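PDB 3CX3: lipoprotein, which binds zinc and probably serves as the surface-anchored, solute-binding component that delivers the metal to an ABC transporter in Streptococcus pneumoniae. Local coordinates for residues T179-H184 against L199-I204; T95-P100 against F187-K192; I230-N235 against V250-L255; Q162-K167 against N271-M276; T15-I20 against P257-P262. All coordinates share one frame; numbering follows the deposited sequence.

Contact 1 of 5, residues T179-H184 against L199-I204; sequences TFVTQH and LGIAGI. With ZN (zinc ion), chain E.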
# COMPACT_ATOMS: atom_id res chain seq x y z
N THR A 179 9.07 19.28 -0.53
CA THR A 179 8.12 18.84 -1.55
C THR A 179 8.65 17.74 -2.46
O THR A 179 9.84 17.71 -2.77
CB THR A 179 7.68 20.01 -2.45
OG1 THR A 179 7.88 21.25 -1.77
CG2 THR A 179 6.22 19.89 -2.80
N PHE A 180 7.74 16.84 -2.87
CA PHE A 180 8.02 15.89 -3.96
C PHE A 180 6.79 15.62 -4.83
O PHE A 180 5.66 15.83 -4.41
CB PHE A 180 8.69 14.58 -3.46
CG PHE A 180 7.88 13.81 -2.45
CD1 PHE A 180 7.77 14.26 -1.12
CD2 PHE A 180 7.23 12.64 -2.81
CE1 PHE A 180 7.02 13.54 -0.17
CE2 PHE A 180 6.48 11.92 -1.87
CZ PHE A 180 6.39 12.38 -0.54
N VAL A 181 7.03 15.17 -6.06
CA VAL A 181 5.93 14.79 -6.98
C VAL A 181 6.02 13.37 -7.54
O VAL A 181 7.05 12.94 -8.09
CB VAL A 181 5.59 15.89 -8.07
CG1 VAL A 181 6.71 16.88 -8.22
CG2 VAL A 181 5.21 15.28 -9.40
N THR A 182 4.90 12.67 -7.37
CA THR A 182 4.80 11.23 -7.58
C THR A 182 3.75 10.96 -8.63
O THR A 182 2.91 11.83 -8.92
CB THR A 182 4.36 10.47 -6.30
OG1 THR A 182 2.98 10.75 -6.04
CG2 THR A 182 5.20 10.85 -5.10
N GLN A 183 3.77 9.74 -9.16
CA GLN A 183 2.95 9.40 -10.31
C GLN A 183 1.44 9.39 -10.03
O GLN A 183 0.67 9.95 -10.83
CB GLN A 183 3.39 8.09 -10.93
CG GLN A 183 2.71 7.86 -12.23
CD GLN A 183 3.20 6.63 -12.93
OE1 GLN A 183 4.32 6.58 -13.46
NE2 GLN A 183 2.34 5.62 -12.97
N HIS A 184 1.02 8.76 -8.94
CA HIS A 184 -0.31 9.07 -8.37
C HIS A 184 -0.26 9.42 -6.90
O HIS A 184 0.80 9.36 -6.29
CB HIS A 184 -1.34 8.00 -8.70
CG HIS A 184 -1.29 6.78 -7.84
ND1 HIS A 184 -0.35 5.78 -8.00
CD2 HIS A 184 -2.13 6.36 -6.86
CE1 HIS A 184 -0.59 4.81 -7.14
NE2 HIS A 184 -1.66 5.14 -6.43
N LEU A 199 2.83 15.92 -3.93
CA LEU A 199 1.84 16.13 -4.97
C LEU A 199 1.84 14.92 -5.90
O LEU A 199 2.91 14.46 -6.38
CB LEU A 199 2.10 17.44 -5.74
CG LEU A 199 1.09 17.83 -6.82
CD1 LEU A 199 -0.26 18.27 -6.24
CD2 LEU A 199 1.66 18.93 -7.70
N GLY A 200 0.65 14.38 -6.12
CA GLY A 200 0.50 13.31 -7.10
C GLY A 200 0.06 13.87 -8.43
O GLY A 200 -0.75 14.81 -8.48
N ILE A 201 0.59 13.31 -9.52
CA ILE A 201 0.10 13.68 -10.84
C ILE A 201 -1.39 13.28 -10.97
O ILE A 201 -2.25 14.10 -11.37
CB ILE A 201 1.01 13.15 -11.95
CG1 ILE A 201 2.32 13.94 -11.95
CG2 ILE A 201 0.37 13.31 -13.37
CD1 ILE A 201 3.50 13.17 -12.49
N ALA A 202 -1.69 12.04 -10.58
CA ALA A 202 -3.09 11.56 -10.50
C ALA A 202 -3.64 11.64 -9.07
O ALA A 202 -2.87 11.85 -8.12
CB ALA A 202 -3.19 10.16 -11.05
N GLY A 203 -4.96 11.48 -8.90
CA GLY A 203 -5.58 11.45 -7.58
C GLY A 203 -5.28 10.17 -6.81
O GLY A 203 -4.31 9.47 -7.11
N ILE A 204 -6.11 9.82 -5.84
CA ILE A 204 -5.75 8.62 -5.05
C ILE A 204 -5.62 7.35 -5.91
O ILE A 204 -4.85 6.46 -5.57
CB ILE A 204 -6.58 8.39 -3.74
CG1 ILE A 204 -7.61 7.26 -3.90
CG2 ILE A 204 -7.16 9.71 -3.20
CD1 ILE A 204 -9.07 7.71 -4.04
ZN ZN E . -2.58 3.86 -5.07
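CG of H184 sits between the backbone N and the carbonyl carbon, chi1 80°, and this sets the ring edge against the backbone oxygens of G203 and I204, both near its plane. H184 CD2 is 3.0 Å from I204 O. On the same ring NE2 binds the zinc ion at 2.1 Å. T182 also has a first torsion near +60° (chi1 72°), and its OG1 donates to H184 O at 2.6 Å. That short bond ties the corner after the strand back onto the strand itself. The donor stands above the carbonyl plane.

The backbones run parallel. L199 N donates to F180 O, T182 N to L199 O at 2.9 Å, and I201 N to T182 O at 2.8 Å. Past the corner at Q183 and I201, A202 N still reaches Q183 O at 3.2 Å. Apolar groups fill in beside the ladder. V181 CG2 meets I201 CG1 at 4.1 Å, and the CB atoms of H184 and A202 touch at 3.7 Å. Zinc on NE2 and a hydrogen bond from ND1 to E233 fix the rotation of the imidazole. H44, H120 and E259 complete the zinc site.

This is the parallel strand pair of a beta-alpha-beta unit, with helix 188-193 as the crossover. Strand 198-200 is an edge of its four-stranded parallel sheet. L199 packs on helix 213-224 and I201 on helix 239-245, while V181 bonds through its backbone to F231 of strand 230-232.

Contact 2 of 5, residues T95-P100 against F187-K192; sequences TLERVP and FSYLAK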
# COMPACT_ATOMS: atom_id res chain seq x y z
N THR A 95 -8.33 4.88 11.23
CA THR A 95 -8.96 6.12 10.82
C THR A 95 -8.20 6.67 9.62
O THR A 95 -7.01 6.95 9.72
CB THR A 95 -9.04 7.14 12.02
OG1 THR A 95 -8.25 8.30 11.77
CG2 THR A 95 -8.56 6.51 13.33
N LEU A 96 -8.89 6.80 8.48
CA LEU A 96 -8.30 7.29 7.21
C LEU A 96 -8.57 8.77 6.94
O LEU A 96 -9.68 9.26 7.17
CB LEU A 96 -8.79 6.47 6.00
CG LEU A 96 -8.79 4.93 5.93
CD1 LEU A 96 -9.53 4.47 4.69
CD2 LEU A 96 -7.41 4.33 5.96
N GLU A 97 -7.57 9.47 6.42
CA GLU A 97 -7.74 10.89 6.11
C GLU A 97 -8.53 11.10 4.81
O GLU A 97 -8.33 10.39 3.82
CB GLU A 97 -6.39 11.66 6.15
CG GLU A 97 -5.41 11.48 4.96
CD GLU A 97 -3.92 11.79 5.31
OE1 GLU A 97 -3.05 11.59 4.42
OE2 GLU A 97 -3.61 12.21 6.45
N ARG A 98 -9.45 12.06 4.87
CA ARG A 98 -10.34 12.42 3.76
C ARG A 98 -9.59 13.05 2.57
O ARG A 98 -8.64 13.82 2.76
CB ARG A 98 -11.41 13.37 4.29
CG ARG A 98 -12.66 13.43 3.44
CD ARG A 98 -13.63 14.49 3.96
NE ARG A 98 -14.37 15.17 2.89
CZ ARG A 98 -14.49 16.49 2.75
NH1 ARG A 98 -13.93 17.32 3.63
NH2 ARG A 98 -15.19 16.99 1.75
N VAL A 99 -10.03 12.71 1.35
CA VAL A 99 -9.43 13.23 0.11
C VAL A 99 -9.66 14.74 0.04
O VAL A 99 -10.80 15.20 -0.06
CB VAL A 99 -9.97 12.53 -1.17
CG1 VAL A 99 -9.49 13.23 -2.43
CG2 VAL A 99 -9.55 11.07 -1.18
N PRO A 100 -8.55 15.50 0.07
CA PRO A 100 -8.53 16.88 0.53
C PRO A 100 -9.33 17.94 -0.22
O PRO A 100 -10.12 17.65 -1.13
CB PRO A 100 -7.03 17.23 0.53
CG PRO A 100 -6.33 15.89 0.57
CD PRO A 100 -7.20 15.05 -0.30
N PHE A 187 1.57 8.76 -1.48
CA PHE A 187 2.54 8.96 -0.41
C PHE A 187 2.11 9.97 0.64
O PHE A 187 2.93 10.46 1.41
CB PHE A 187 3.88 9.33 -1.04
CG PHE A 187 4.43 8.23 -1.90
CD1 PHE A 187 5.28 7.27 -1.37
CD2 PHE A 187 4.04 8.11 -3.23
CE1 PHE A 187 5.75 6.22 -2.16
CE2 PHE A 187 4.51 7.08 -4.02
CZ PHE A 187 5.37 6.13 -3.47
N SER A 188 0.81 10.23 0.67
CA SER A 188 0.19 11.26 1.47
C SER A 188 0.40 11.02 2.97
O SER A 188 0.41 11.97 3.76
CB SER A 188 -1.30 11.34 1.11
OG SER A 188 -2.06 12.14 2.00
N TYR A 189 0.58 9.75 3.34
CA TYR A 189 0.64 9.29 4.71
C TYR A 189 2.08 9.23 5.15
O TYR A 189 2.40 9.55 6.30
CB TYR A 189 0.05 7.88 4.84
CG TYR A 189 -1.44 7.85 4.93
CD1 TYR A 189 -2.09 8.00 6.15
CD2 TYR A 189 -2.21 7.68 3.79
CE1 TYR A 189 -3.46 7.98 6.22
CE2 TYR A 189 -3.58 7.66 3.84
CZ TYR A 189 -4.20 7.81 5.05
OH TYR A 189 -5.57 7.78 5.10
N LEU A 190 2.92 8.76 4.23
CA LEU A 190 4.36 8.85 4.42
C LEU A 190 4.70 10.32 4.63
O LEU A 190 5.01 10.73 5.74
CB LEU A 190 5.11 8.25 3.23
CG LEU A 190 6.62 7.98 3.39
CD1 LEU A 190 7.13 7.01 2.32
CD2 LEU A 190 7.41 9.30 3.35
N ALA A 191 4.60 11.11 3.56
CA ALA A 191 4.92 12.54 3.59
C ALA A 191 4.55 13.24 4.91
O ALA A 191 5.37 14.00 5.46
CB ALA A 191 4.25 13.25 2.42
N LYS A 192 3.33 12.99 5.39
CA LYS A 192 2.78 13.67 6.56
C LYS A 192 3.49 13.19 7.81
O LYS A 192 3.77 13.99 8.70
CB LYS A 192 1.27 13.45 6.66
CG LYS A 192 0.58 14.21 7.79
CD LYS A 192 -0.93 13.97 7.81
CE LYS A 192 -1.72 15.11 7.16
NZ LYS A 192 -1.89 14.93 5.70
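E97 reaches S188, Y189 and K192 by hydrogen bonds, a salt bridge and a stack. The hydrogen bonds come first. S188 OG donates to E97 OE1 at 2.7 Å, meeting the oxygen on its anti side and somewhat out of the carboxylate plane. E97 N donates to Y189 OH at 2.9 Å, with an N-H...O angle of 149°. The same phenol oxygen is hydrogen-bonded to D118 O, so two backbone groups hold it.

The charged pair is weaker. K192 NZ lies 3.3 Å from E97 OE2, a long salt bridge at the exposed side of the contact. The lysine chain bends at its last two torsions to bring NZ there.

Stacking makes up the third kind. The carboxylate of E97 lies over one face of the Y189 ring, their planes 12° apart. E97 OE1 sits 3.8 Å above the ring centre, and the glutamate and tyrosine chains run in opposite senses, one over the other. CG of E97 lies between the backbone N and the carbonyl carbon, chi1 76°. This torsion and the extended chain beyond it lay the carboxylate over the ring, where it reaches S188. L96 CB packs 3.6 Å from Y189 OH.

The contact joins the loop after strand 86-89 to the start of helix 188-193. That helix packs through A191 on strands 180-182 and 198-200, and through L190 on helix 268-281.

Contact 3 of 5, residues I230-N235 against V250-L255; sequences IFTESN and VGLKTL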
# COMPACT_ATOMS: atom_id res chain seq x y z
N ILE A 230 10.59 14.00 -10.98
CA ILE A 230 9.25 13.45 -10.85
C ILE A 230 9.45 11.96 -10.60
O ILE A 230 10.28 11.31 -11.25
CB ILE A 230 8.33 13.78 -12.07
CG1 ILE A 230 9.06 13.55 -13.40
CG2 ILE A 230 7.84 15.23 -12.01
CD1 ILE A 230 8.18 13.77 -14.61
N PHE A 231 8.75 11.43 -9.60
CA PHE A 231 8.87 10.02 -9.26
C PHE A 231 7.79 9.17 -9.95
O PHE A 231 6.62 9.20 -9.56
CB PHE A 231 8.80 9.82 -7.74
CG PHE A 231 10.00 10.34 -6.99
CD1 PHE A 231 11.23 9.67 -7.04
CD2 PHE A 231 9.90 11.49 -6.21
CE1 PHE A 231 12.34 10.14 -6.32
CE2 PHE A 231 11.01 11.99 -5.49
CZ PHE A 231 12.23 11.30 -5.54
N THR A 232 8.19 8.41 -10.97
CA THR A 232 7.28 7.48 -11.63
C THR A 232 7.35 6.13 -10.97
O THR A 232 8.11 5.92 -10.03
CB THR A 232 7.59 7.30 -13.13
OG1 THR A 232 9.00 7.10 -13.32
CG2 THR A 232 7.14 8.51 -13.91
N GLU A 233 6.51 5.21 -11.46
CA GLU A 233 6.67 3.79 -11.19
C GLU A 233 7.12 3.09 -12.47
O GLU A 233 7.34 3.73 -13.50
CB GLU A 233 5.36 3.17 -10.72
CG GLU A 233 4.61 3.94 -9.64
CD GLU A 233 3.11 3.93 -9.89
OE1 GLU A 233 2.69 3.29 -10.89
OE2 GLU A 233 2.34 4.56 -9.12
N SER A 234 7.29 1.77 -12.40
CA SER A 234 7.46 0.96 -13.60
C SER A 234 6.11 0.99 -14.30
O SER A 234 5.96 1.63 -15.35
CB SER A 234 7.84 -0.48 -13.25
OG SER A 234 7.56 -1.34 -14.35
N ASN A 235 5.16 0.28 -13.68
CA ASN A 235 3.72 0.39 -13.92
C ASN A 235 3.44 1.46 -14.95
O ASN A 235 3.08 2.60 -14.62
CB ASN A 235 3.00 0.65 -12.58
CG ASN A 235 3.51 -0.24 -11.42
OD1 ASN A 235 3.52 0.17 -10.25
ND2 ASN A 235 3.92 -1.47 -11.74
N VAL A 250 13.02 19.02 -15.76
CA VAL A 250 13.88 17.85 -15.99
C VAL A 250 13.66 16.77 -14.90
O VAL A 250 12.95 17.00 -13.92
CB VAL A 250 15.40 18.24 -16.03
CG1 VAL A 250 15.68 19.34 -17.05
CG2 VAL A 250 15.92 18.65 -14.65
N GLY A 251 14.27 15.60 -15.10
CA GLY A 251 14.48 14.61 -14.03
C GLY A 251 13.40 13.59 -13.72
O GLY A 251 12.31 13.96 -13.28
N LEU A 252 13.72 12.31 -13.91
CA LEU A 252 12.81 11.18 -13.65
C LEU A 252 13.42 10.05 -12.82
O LEU A 252 14.44 9.47 -13.19
CB LEU A 252 12.30 10.58 -14.97
CG LEU A 252 10.82 10.71 -15.35
CD1 LEU A 252 10.55 9.98 -16.66
CD2 LEU A 252 9.94 10.15 -14.26
N LYS A 253 12.78 9.74 -11.69
CA LYS A 253 13.13 8.56 -10.88
C LYS A 253 11.88 7.82 -10.42
O LYS A 253 10.84 8.42 -10.20
CB LYS A 253 14.00 8.93 -9.67
CG LYS A 253 15.45 9.14 -10.04
CD LYS A 253 16.38 8.77 -8.90
CE LYS A 253 16.40 9.84 -7.83
NZ LYS A 253 17.66 9.80 -7.02
N THR A 254 12.01 6.51 -10.28
CA THR A 254 10.89 5.65 -9.92
C THR A 254 10.83 5.39 -8.43
O THR A 254 11.85 5.12 -7.80
CB THR A 254 10.91 4.32 -10.72
OG1 THR A 254 10.20 3.30 -10.00
CG2 THR A 254 12.31 3.86 -10.97
N LEU A 255 9.61 5.46 -7.88
CA LEU A 255 9.34 5.33 -6.45
C LEU A 255 8.15 4.38 -6.27
O LEU A 255 7.07 4.66 -6.80
CB LEU A 255 8.97 6.71 -5.93
CG LEU A 255 9.39 7.45 -4.65
CD1 LEU A 255 8.15 8.08 -4.11
CD2 LEU A 255 10.09 6.60 -3.56
O HOH W 1 6.10 6.73 -8.04
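F231 and L255 cross obliquely, with the leucine over one face of the ring. L255 CG lies 4.1 Å from the F231 ring centroid, 29° off the normal, in a CH-pi contact. The CB atoms of the two residues approach to 3.6 Å. F231 CG is anti to the carbonyl carbon, chi1 -69°, which places the ring where L255 and K253 can both reach it. K253 runs side by side with the phenylalanine, pointing the same way, and its CB is 3.9 Å from F231 CD1. Farther out the lysine chain bends away.

The other sheet face carries I230, L252 and T232. L252 meets I230 at a slant, its CD2 3.6 Å from I230 CG1. T232 and L252 stand roughly perpendicular, and the same CD2 meets T232 CG2.

The strands 230-232 and 252-254 run parallel but are twisted by 40° against each other. I230 N donates to G251 O at 2.9 Å and K253 N to I230 O at 3.0 Å, both fairly straight. The two strands and helix 239-245 form a beta-alpha-beta unit; the helix packs on I230, T232 and L252. A water lies near both F231 O, at 2.9 Å, and L255 O.

The chemistry divides in two. The strand pair is bonded through its backbone and packed with apolar groups. Just past the strand comes the polar E233: its OE2 takes a hydrogen bond from ND1 of the zinc ligand H184. E233 thus acts as a second-shell residue that orients the imidazole, and its negative charge would probably make that ligand a stronger donor to the metal.

Contact 4 of 5, residues Q162-K167 against N271-M276; sequences QELTKK and NLEENM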
# COMPACT_ATOMS: atom_id res chain seq x y z
N GLN A 162 8.75 0.79 13.86
CA GLN A 162 9.03 1.97 14.69
C GLN A 162 10.49 2.38 14.56
O GLN A 162 10.80 3.56 14.70
CB GLN A 162 8.62 1.77 16.16
CG GLN A 162 8.47 3.10 17.00
CD GLN A 162 7.09 3.28 17.73
OE1 GLN A 162 6.75 4.38 18.19
NE2 GLN A 162 6.31 2.20 17.81
N GLU A 163 11.36 1.42 14.25
CA GLU A 163 12.80 1.67 14.06
C GLU A 163 13.11 2.34 12.72
O GLU A 163 14.00 3.19 12.64
CB GLU A 163 13.60 0.37 14.22
CG GLU A 163 13.81 0.01 15.67
CD GLU A 163 14.66 -1.22 15.87
OE1 GLU A 163 14.15 -2.34 15.66
OE2 GLU A 163 15.84 -1.06 16.27
N LEU A 164 12.38 1.95 11.69
CA LEU A 164 12.43 2.59 10.39
C LEU A 164 12.05 4.09 10.48
O LEU A 164 12.75 4.95 9.93
CB LEU A 164 11.55 1.80 9.40
CG LEU A 164 11.39 2.11 7.90
CD1 LEU A 164 12.66 2.69 7.29
CD2 LEU A 164 10.95 0.88 7.13
N THR A 165 10.96 4.39 11.21
CA THR A 165 10.55 5.78 11.52
C THR A 165 11.65 6.57 12.23
O THR A 165 11.81 7.76 11.98
CB THR A 165 9.26 5.84 12.40
OG1 THR A 165 8.18 5.17 11.75
CG2 THR A 165 8.82 7.28 12.65
N LYS A 166 12.39 5.90 13.12
CA LYS A 166 13.50 6.50 13.88
C LYS A 166 14.74 6.77 13.04
O LYS A 166 15.32 7.87 13.11
CB LYS A 166 13.89 5.63 15.06
CG LYS A 166 13.43 6.16 16.38
CD LYS A 166 12.23 5.41 16.89
CE LYS A 166 12.31 5.26 18.40
NZ LYS A 166 13.65 4.74 18.83
N LYS A 167 15.17 5.77 12.28
CA LYS A 167 16.29 5.93 11.37
C LYS A 167 16.03 7.12 10.46
O LYS A 167 16.90 7.98 10.30
CB LYS A 167 16.51 4.64 10.57
CG LYS A 167 17.75 4.59 9.67
CD LYS A 167 17.92 3.17 9.13
CE LYS A 167 18.70 3.15 7.84
NZ LYS A 167 20.15 3.06 8.11
N ASN A 271 11.34 -3.37 1.60
CA ASN A 271 10.90 -2.63 0.40
C ASN A 271 10.39 -1.20 0.69
O ASN A 271 10.64 -0.26 -0.10
CB ASN A 271 9.79 -3.38 -0.36
CG ASN A 271 10.32 -4.54 -1.19
OD1 ASN A 271 11.06 -4.36 -2.16
ND2 ASN A 271 9.87 -5.73 -0.84
N LEU A 272 9.64 -1.06 1.79
CA LEU A 272 9.24 0.26 2.26
C LEU A 272 10.49 1.11 2.48
O LEU A 272 10.62 2.19 1.90
CB LEU A 272 8.39 0.16 3.54
CG LEU A 272 7.77 1.40 4.19
CD1 LEU A 272 7.00 2.31 3.23
CD2 LEU A 272 6.85 0.96 5.30
N GLU A 273 11.42 0.58 3.27
CA GLU A 273 12.67 1.26 3.55
C GLU A 273 13.43 1.61 2.28
O GLU A 273 13.99 2.72 2.19
CB GLU A 273 13.56 0.42 4.47
CG GLU A 273 15.01 0.88 4.53
CD GLU A 273 15.70 0.59 5.86
OE1 GLU A 273 16.67 1.30 6.20
OE2 GLU A 273 15.27 -0.34 6.57
N GLU A 274 13.47 0.70 1.31
CA GLU A 274 14.23 0.96 0.08
C GLU A 274 13.71 2.19 -0.67
O GLU A 274 14.48 3.02 -1.13
CB GLU A 274 14.26 -0.26 -0.84
CG GLU A 274 14.76 0.10 -2.23
CD GLU A 274 14.99 -1.09 -3.11
OE1 GLU A 274 16.12 -1.20 -3.65
OE2 GLU A 274 14.06 -1.93 -3.25
N ASN A 275 12.40 2.31 -0.78
CA ASN A 275 11.82 3.50 -1.39
C ASN A 275 11.93 4.70 -0.46
O ASN A 275 11.94 5.83 -0.92
CB ASN A 275 10.39 3.25 -1.83
CG ASN A 275 10.30 2.15 -2.87
OD1 ASN A 275 10.70 2.33 -4.03
ND2 ASN A 275 9.78 0.99 -2.46
N MSE A 276 12.05 4.45 0.84
CA MSE A 276 12.31 5.54 1.76
C MSE A 276 13.71 6.11 1.59
O MSE A 276 13.90 7.32 1.74
CB MSE A 276 12.02 5.14 3.19
CG MSE A 276 10.55 5.03 3.43
SE MSE A 276 10.14 4.41 5.20
CE MSE A 276 10.63 5.99 6.24
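L164 of the long helix 147-173 lies against E273 and M276 of helix 268-281. This is parallel helix packing. Helix 147-173 is consistent with the long helix that links the two lobes in metal-binding lipoproteins of this family. The two segments run nearly parallel, 11° apart, with axes 11.2 Å from each other.

L164 carries the first shell. Its CD1 touches the selenium of M276, a selenomethionine, at 3.7 Å and E273 CB at the same distance. Its other methyl, CD2, faces L272 CG at 4.4 Å. L164 CG is anti to the backbone N, chi1 -177°, which sends both methyls across to the other helix. The leucine and the selenomethionine meet at a slant.

E273 CB lies on L164, and its carboxylate oxygen OE1 lies near K167. No hydrogen bond crosses between the segments.

M276 also packs on F168 of the long helix, on P125 and on F194. E273 touches F168 as well. On another side of helix 268-281, N275 OD1 accepts a hydrogen bond from N256 N.

The lysine and glutamate chains are roughly perpendicular: K167 CE is 3.2 Å from E273 OE1, but K167 NZ stays 4.3 Å from that oxygen, beyond a salt bridge.

Contact 5 of 5, residues T15-I20 against P257-P262; sequences TSFYPI and PLESDP. With ZN (zinc ion), chain E.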
# COMPACT_ATOMS: atom_id res chain seq x y z
N THR A 15 -5.63 -13.33 -0.59
CA THR A 15 -5.09 -12.04 -0.21
C THR A 15 -5.25 -11.11 -1.39
O THR A 15 -5.10 -11.54 -2.53
CB THR A 15 -3.66 -12.28 0.20
OG1 THR A 15 -3.60 -12.28 1.64
CG2 THR A 15 -2.72 -11.30 -0.42
N SER A 16 -5.59 -9.85 -1.14
CA SER A 16 -6.01 -8.98 -2.24
C SER A 16 -4.84 -8.56 -3.11
O SER A 16 -4.78 -8.92 -4.30
CB SER A 16 -6.86 -7.80 -1.79
OG SER A 16 -6.24 -7.04 -0.78
N PHE A 17 -3.90 -7.84 -2.50
CA PHE A 17 -2.72 -7.34 -3.20
C PHE A 17 -1.50 -7.33 -2.25
O PHE A 17 -1.62 -7.84 -1.14
CB PHE A 17 -3.01 -6.00 -3.91
CG PHE A 17 -2.94 -4.78 -3.04
CD1 PHE A 17 -3.77 -4.63 -1.92
CD2 PHE A 17 -2.08 -3.75 -3.38
CE1 PHE A 17 -3.71 -3.47 -1.11
CE2 PHE A 17 -2.00 -2.61 -2.60
CZ PHE A 17 -2.84 -2.46 -1.45
N TYR A 18 -0.36 -6.80 -2.69
CA TYR A 18 0.93 -7.07 -2.04
C TYR A 18 1.11 -6.69 -0.56
O TYR A 18 1.59 -7.52 0.22
CB TYR A 18 2.12 -6.54 -2.84
CG TYR A 18 3.39 -6.59 -2.03
CD1 TYR A 18 4.06 -7.80 -1.85
CD2 TYR A 18 3.91 -5.45 -1.41
CE1 TYR A 18 5.24 -7.87 -1.10
CE2 TYR A 18 5.09 -5.50 -0.64
CZ TYR A 18 5.74 -6.73 -0.49
OH TYR A 18 6.89 -6.85 0.24
N PRO A 19 0.84 -5.42 -0.17
CA PRO A 19 1.05 -5.10 1.24
C PRO A 19 0.32 -6.09 2.13
O PRO A 19 0.75 -6.35 3.24
CB PRO A 19 0.43 -3.70 1.40
CG PRO A 19 0.49 -3.10 0.03
CD PRO A 19 0.38 -4.24 -0.94
N ILE A 20 -0.78 -6.63 1.62
CA ILE A 20 -1.57 -7.61 2.37
C ILE A 20 -0.89 -8.99 2.30
O ILE A 20 -0.69 -9.64 3.33
CB ILE A 20 -3.02 -7.69 1.83
CG1 ILE A 20 -3.87 -6.52 2.33
CG2 ILE A 20 -3.67 -8.93 2.31
CD1 ILE A 20 -3.12 -5.25 2.60
N PRO A 257 4.96 2.55 -4.67
CA PRO A 257 3.88 2.67 -3.70
C PRO A 257 3.46 1.29 -3.17
O PRO A 257 2.48 1.18 -2.39
CB PRO A 257 2.77 3.33 -4.49
CG PRO A 257 2.96 2.94 -5.91
CD PRO A 257 4.45 2.54 -6.07
N LEU A 258 4.20 0.25 -3.60
CA LEU A 258 4.01 -1.15 -3.20
C LEU A 258 2.66 -1.78 -3.54
O LEU A 258 2.25 -2.76 -2.94
CB LEU A 258 4.37 -1.37 -1.73
CG LEU A 258 5.69 -0.76 -1.25
CD1 LEU A 258 5.74 -0.74 0.28
CD2 LEU A 258 6.92 -1.44 -1.83
N GLU A 259 2.00 -1.23 -4.54
CA GLU A 259 0.73 -1.76 -5.00
C GLU A 259 0.90 -3.04 -5.83
O GLU A 259 0.10 -3.97 -5.72
CB GLU A 259 -0.01 -0.68 -5.76
CG GLU A 259 -0.66 0.35 -4.86
CD GLU A 259 -0.97 1.62 -5.60
OE1 GLU A 259 -1.28 1.54 -6.80
OE2 GLU A 259 -0.86 2.70 -4.98
N SER A 260 1.93 -3.06 -6.68
CA SER A 260 2.45 -4.30 -7.26
C SER A 260 3.50 -4.84 -6.30
O SER A 260 3.95 -4.14 -5.39
CB SER A 260 3.11 -4.02 -8.61
OG SER A 260 2.20 -3.41 -9.52
N ASP A 261 3.89 -6.09 -6.51
CA ASP A 261 5.03 -6.62 -5.79
C ASP A 261 6.24 -6.65 -6.70
O ASP A 261 6.13 -7.05 -7.86
CB ASP A 261 4.74 -7.99 -5.18
CG ASP A 261 4.21 -8.97 -6.18
OD1 ASP A 261 3.16 -8.67 -6.81
OD2 ASP A 261 4.82 -10.05 -6.32
N PRO A 262 7.40 -6.21 -6.17
CA PRO A 262 8.65 -6.08 -6.93
C PRO A 262 9.36 -7.42 -7.14
O PRO A 262 10.52 -7.46 -7.56
CB PRO A 262 9.51 -5.18 -6.01
CG PRO A 262 8.57 -4.70 -4.89
CD PRO A 262 7.56 -5.77 -4.77
ZN ZN E . -2.58 3.86 -5.07
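The first turn of helix 18-28, with F17 at its N-cap position, meets an irregular loop at 257-262, and the backbones come closest where the CA atoms of Y18 and D261 are 5.6 Å apart. No hydrogen bond joins the two segments.

Y18 lies between L258 and D261. Its CD1 is 3.4 Å from D261 CB, and CD2 is 4.1 Å from L258 CB on the other side of the ring. The ring edge also faces L258 O. CG of Y18 is anti to the backbone N, chi1 169°, which lays the ring between L258 and D261. P19 CD adds a 3.1 Å approach to L258 O.

F17 points its ring edge at the backbone of E259: CD2 is 3.2 Å from E259 O. Its CE2 is 4.0 Å from E259 CG, with ring and carboxylate planes 60° apart. W122 meets F17 edge-to-face, and D261 OD2 is hydrogen-bonded to Q263.

The extended E259 chain carries OE2 to the zinc ion at 2.1 Å. H44, H120 and H184 are the other ligands. Three histidines and a glutamate around zinc, in a cleft between lobes, are consistent with the zinc-specific solute-binding proteins of ABC transporters.

In the fold
Contacts 1 and 3 are the two outer strand pairs of one four-stranded parallel sheet, their centres 11 Å apart. A probable hydrogen bond between F231 N and V181 O, 2.7 Å, joins them. Contacts 1 and 5 both reach the zinc ion, through H184 and E259, although their centres are about 19 Å apart. Contact 3 backs the zinc ligand of contact 1 through E233. Contact 2 stands back from the site, the Y189 side chain about 10 Å from the zinc, and F187 CZ touches L255 CD1 of contact 3 at 3.5 Å. Contact 4 lies farther from the zinc, with the L272 side chain about 13 Å away, and N271 packs on L258 of contact 5.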